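Local coordinates for integron cassette protein (PDB 3G1J) that is of unknown function, a small, beta-rich product of a mobile gene cassette from Vibrio cholerae, probably related to the SH3 superfamily, at residues 58-62 with 63-67. Numbering follows the deposited sequence.
Sequences FDKNG and SERQI
Phe58 and Arg65 face each other as an antiparallel hydrogen-bonded pair, Phe58 N reaching Arg65 O at 2.9 Å and Arg65 N returning to Phe58 O at 2.8 Å, the latter almost straight at 178°. Asp59 and Glu64 form the non-hydrogen-bonded pair that follows, and Lys60 with Ser63 closes the ladder: Lys60 N gives to Ser63 O at 2.8 Å, while Ser63 N meets Lys60 O at 3.0 Å from above the carbonyl plane. Between them runs a type I' turn, with Asn61 and Gly62 at its corners. Both have positive phi, which asparagine tolerates and glycine adopts readily; a beta carbon on Gly62 would collide with the carbonyl oxygen of Asn61. This tight two-residue connection makes strands 53-60 and 63-70 a beta hairpin at one margin of the five-stranded antiparallel sheet, with 63-70 outermost. Asp59 bridges to the turn in an Asx motif: with CG anti to the backbone N (chi1 177°), its OD2 accepts from Gly62 N at 3.1 Å on the syn side, 30° out of the carboxylate plane, the short side chain just reaching that amide. On the face carrying Phe58, the aliphatic parts of Lys60 and Arg65 lie alongside each other, Lys60 CB 3.9 Å from Arg65 CG. Turns in the middle of the Arg65 chain put NH1, at the guanidinium edge, beside Lys60 CD, while Lys60 NZ stays 6.2 Å from Arg65 NH1, probably easing repulsion. Farther from the turn, the Ile67 CD1 methyl approaches Phe58 CD1 obliquely at 3.7 Å; both residues are buried, and the Phe58 ring also meets Phe42 and Phe87.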
ATOM      1  N   PHE A  58       1.356   5.374   3.150  1.00 24.25           N
ATOM      2  CA  PHE A  58       0.159   6.178   3.005  1.00 18.71           C
ATOM      3  C   PHE A  58       0.091   7.162   4.160  1.00 23.44           C
ATOM      4  O   PHE A  58       0.629   6.907   5.235  1.00 28.90           O
ATOM      5  CB  PHE A  58      -1.106   5.307   3.064  1.00 22.67           C
ATOM      6  CG  PHE A  58      -1.393   4.520   1.801  1.00 19.46           C
ATOM      7  CD1 PHE A  58      -0.848   3.256   1.618  1.00 21.80           C
ATOM      8  CD2 PHE A  58      -2.251   5.021   0.824  1.00 22.69           C
ATOM      9  CE1 PHE A  58      -1.109   2.518   0.463  1.00 27.50           C
ATOM     10  CE2 PHE A  58      -2.523   4.282  -0.333  1.00 20.64           C
ATOM     11  CZ  PHE A  58      -1.952   3.025  -0.506  1.00 24.63           C
ATOM     12  N   ASP A  59      -0.584   8.281   3.938  1.00 26.98           N
ATOM     13  CA  ASP A  59      -0.998   9.130   5.050  1.00 26.73           C
ATOM     14  C   ASP A  59      -2.443   8.802   5.401  1.00 29.03           C
ATOM     15  O   ASP A  59      -3.292   8.725   4.518  1.00 26.56           O
ATOM     16  CB  ASP A  59      -0.882  10.611   4.686  1.00 24.30           C
ATOM     17  CG  ASP A  59      -1.382  11.522   5.790  1.00 33.27           C
ATOM     18  OD1 ASP A  59      -0.547  12.006   6.586  1.00 39.74           O
ATOM     19  OD2 ASP A  59      -2.607  11.759   5.869  1.00 33.84           O
ATOM     20  N   LYS A  60      -2.713   8.594   6.688  1.00 29.37           N
ATOM     21  CA  LYS A  60      -4.086   8.451   7.165  1.00 30.05           C
ATOM     22  C   LYS A  60      -4.327   9.414   8.318  1.00 28.15           C
ATOM     23  O   LYS A  60      -3.736   9.264   9.388  1.00 27.97           O
ATOM     24  CB  LYS A  60      -4.387   7.018   7.611  1.00 36.66           C
ATOM     25  CG  LYS A  60      -5.731   6.894   8.319  1.00 45.89           C
ATOM     26  CD  LYS A  60      -6.279   5.482   8.269  1.00 52.08           C
ATOM     27  CE  LYS A  60      -7.702   5.442   8.807  1.00 51.14           C
ATOM     28  NZ  LYS A  60      -8.542   6.526   8.220  1.00 50.90           N
ATOM     29  N   ASN A  61      -5.211  10.387   8.104  1.00 24.33           N
ATOM     30  CA  ASN A  61      -5.474  11.433   9.094  1.00 23.88           C
ATOM     31  C   ASN A  61      -4.194  12.012   9.682  1.00 22.76           C
ATOM     32  O   ASN A  61      -4.118  12.281  10.881  1.00 28.20           O
ATOM     33  CB  ASN A  61      -6.378  10.930  10.220  1.00 25.78           C
ATOM     34  CG  ASN A  61      -7.752  10.524   9.726  1.00 35.05           C
ATOM     35  OD1 ASN A  61      -8.152  10.875   8.619  1.00 39.15           O
ATOM     36  ND2 ASN A  61      -8.472   9.768  10.539  1.00 39.09           N
ATOM     37  N   GLY A  62      -3.186  12.193   8.837  1.00 28.18           N
ATOM     38  CA  GLY A  62      -1.977  12.905   9.236  1.00 33.20           C
ATOM     39  C   GLY A  62      -0.881  12.007   9.782  1.00 39.67           C
ATOM     40  O   GLY A  62       0.230  12.458  10.066  1.00 39.78           O
ATOM     41  N   SER A  63      -1.201  10.727   9.929  1.00 39.57           N
ATOM     42  CA  SER A  63      -0.259   9.743  10.435  1.00 39.62           C
ATOM     43  C   SER A  63       0.226   8.833   9.316  1.00 33.86           C
ATOM     44  O   SER A  63      -0.563   8.347   8.497  1.00 33.11           O
ATOM     45  CB  SER A  63      -0.909   8.903  11.534  1.00 44.95           C
ATOM     46  OG  SER A  63      -0.104   7.786  11.854  1.00 57.37           O
ATOM     47  N   GLU A  64       1.531   8.592   9.295  1.00 30.04           N
ATOM     48  CA  GLU A  64       2.138   7.761   8.272  1.00 27.59           C
ATOM     49  C   GLU A  64       1.904   6.286   8.563  1.00 29.65           C
ATOM     50  O   GLU A  64       2.185   5.805   9.664  1.00 34.76           O
ATOM     51  CB  GLU A  64       3.629   8.053   8.205  1.00 31.55           C
ATOM     52  CG  GLU A  64       4.370   7.295   7.127  1.00 35.02           C
ATOM     53  CD  GLU A  64       5.799   7.778   7.013  1.00 42.68           C
ATOM     54  OE1 GLU A  64       5.987   9.010   6.909  1.00 40.70           O
ATOM     55  OE2 GLU A  64       6.721   6.934   7.051  1.00 37.51           O
ATOM     56  N   ARG A  65       1.357   5.579   7.581  1.00 25.03           N
ATOM     57  CA  ARG A  65       1.163   4.145   7.692  1.00 30.10           C
ATOM     58  C   ARG A  65       2.040   3.424   6.664  1.00 32.55           C
ATOM     59  O   ARG A  65       2.087   3.814   5.496  1.00 28.72           O
ATOM     60  CB  ARG A  65      -0.317   3.800   7.483  1.00 31.49           C
ATOM     61  CG  ARG A  65      -1.301   4.723   8.208  1.00 37.22           C
ATOM     62  CD  ARG A  65      -1.317   4.491   9.721  1.00 50.78           C
ATOM     63  NE  ARG A  65      -1.409   3.070  10.062  1.00 60.13           N
ATOM     64  CZ  ARG A  65      -2.519   2.337   9.972  1.00 60.90           C
ATOM     65  NH1 ARG A  65      -3.652   2.883   9.542  1.00 60.57           N
ATOM     66  NH2 ARG A  65      -2.497   1.052  10.307  1.00 52.83           N
ATOM     67  N   GLN A  66       2.760   2.396   7.107  1.00 27.04           N
ATOM     68  CA  GLN A  66       3.535   1.567   6.195  1.00 21.03           C
ATOM     69  C   GLN A  66       2.789   0.253   6.007  1.00 22.64           C
ATOM     70  O   GLN A  66       2.730  -0.557   6.930  1.00 26.53           O
ATOM     71  CB  GLN A  66       4.932   1.276   6.756  1.00 25.77           C
ATOM     72  CG  GLN A  66       5.795   0.429   5.824  1.00 25.57           C
ATOM     73  CD  GLN A  66       7.186   0.135   6.365  1.00 31.38           C
ATOM     74  OE1 GLN A  66       8.003  -0.486   5.689  1.00 36.42           O
ATOM     75  NE2 GLN A  66       7.455   0.570   7.591  1.00 36.97           N
ATOM     76  N   ILE A  67       2.220   0.036   4.825  1.00 22.42           N
ATOM     77  CA  ILE A  67       1.556  -1.229   4.542  1.00 22.45           C
ATOM     78  C   ILE A  67       2.544  -2.193   3.920  1.00 25.49           C
ATOM     79  O   ILE A  67       3.039  -1.966   2.819  1.00 24.09           O
ATOM     80  CB  ILE A  67       0.347  -1.024   3.600  1.00 19.66           C
ATOM     81  CG1 ILE A  67      -0.575   0.034   4.209  1.00 22.41           C
ATOM     82  CG2 ILE A  67      -0.376  -2.356   3.347  1.00 22.10           C
ATOM     83  CD1 ILE A  67      -1.904   0.197   3.498  1.00 25.88           C
TER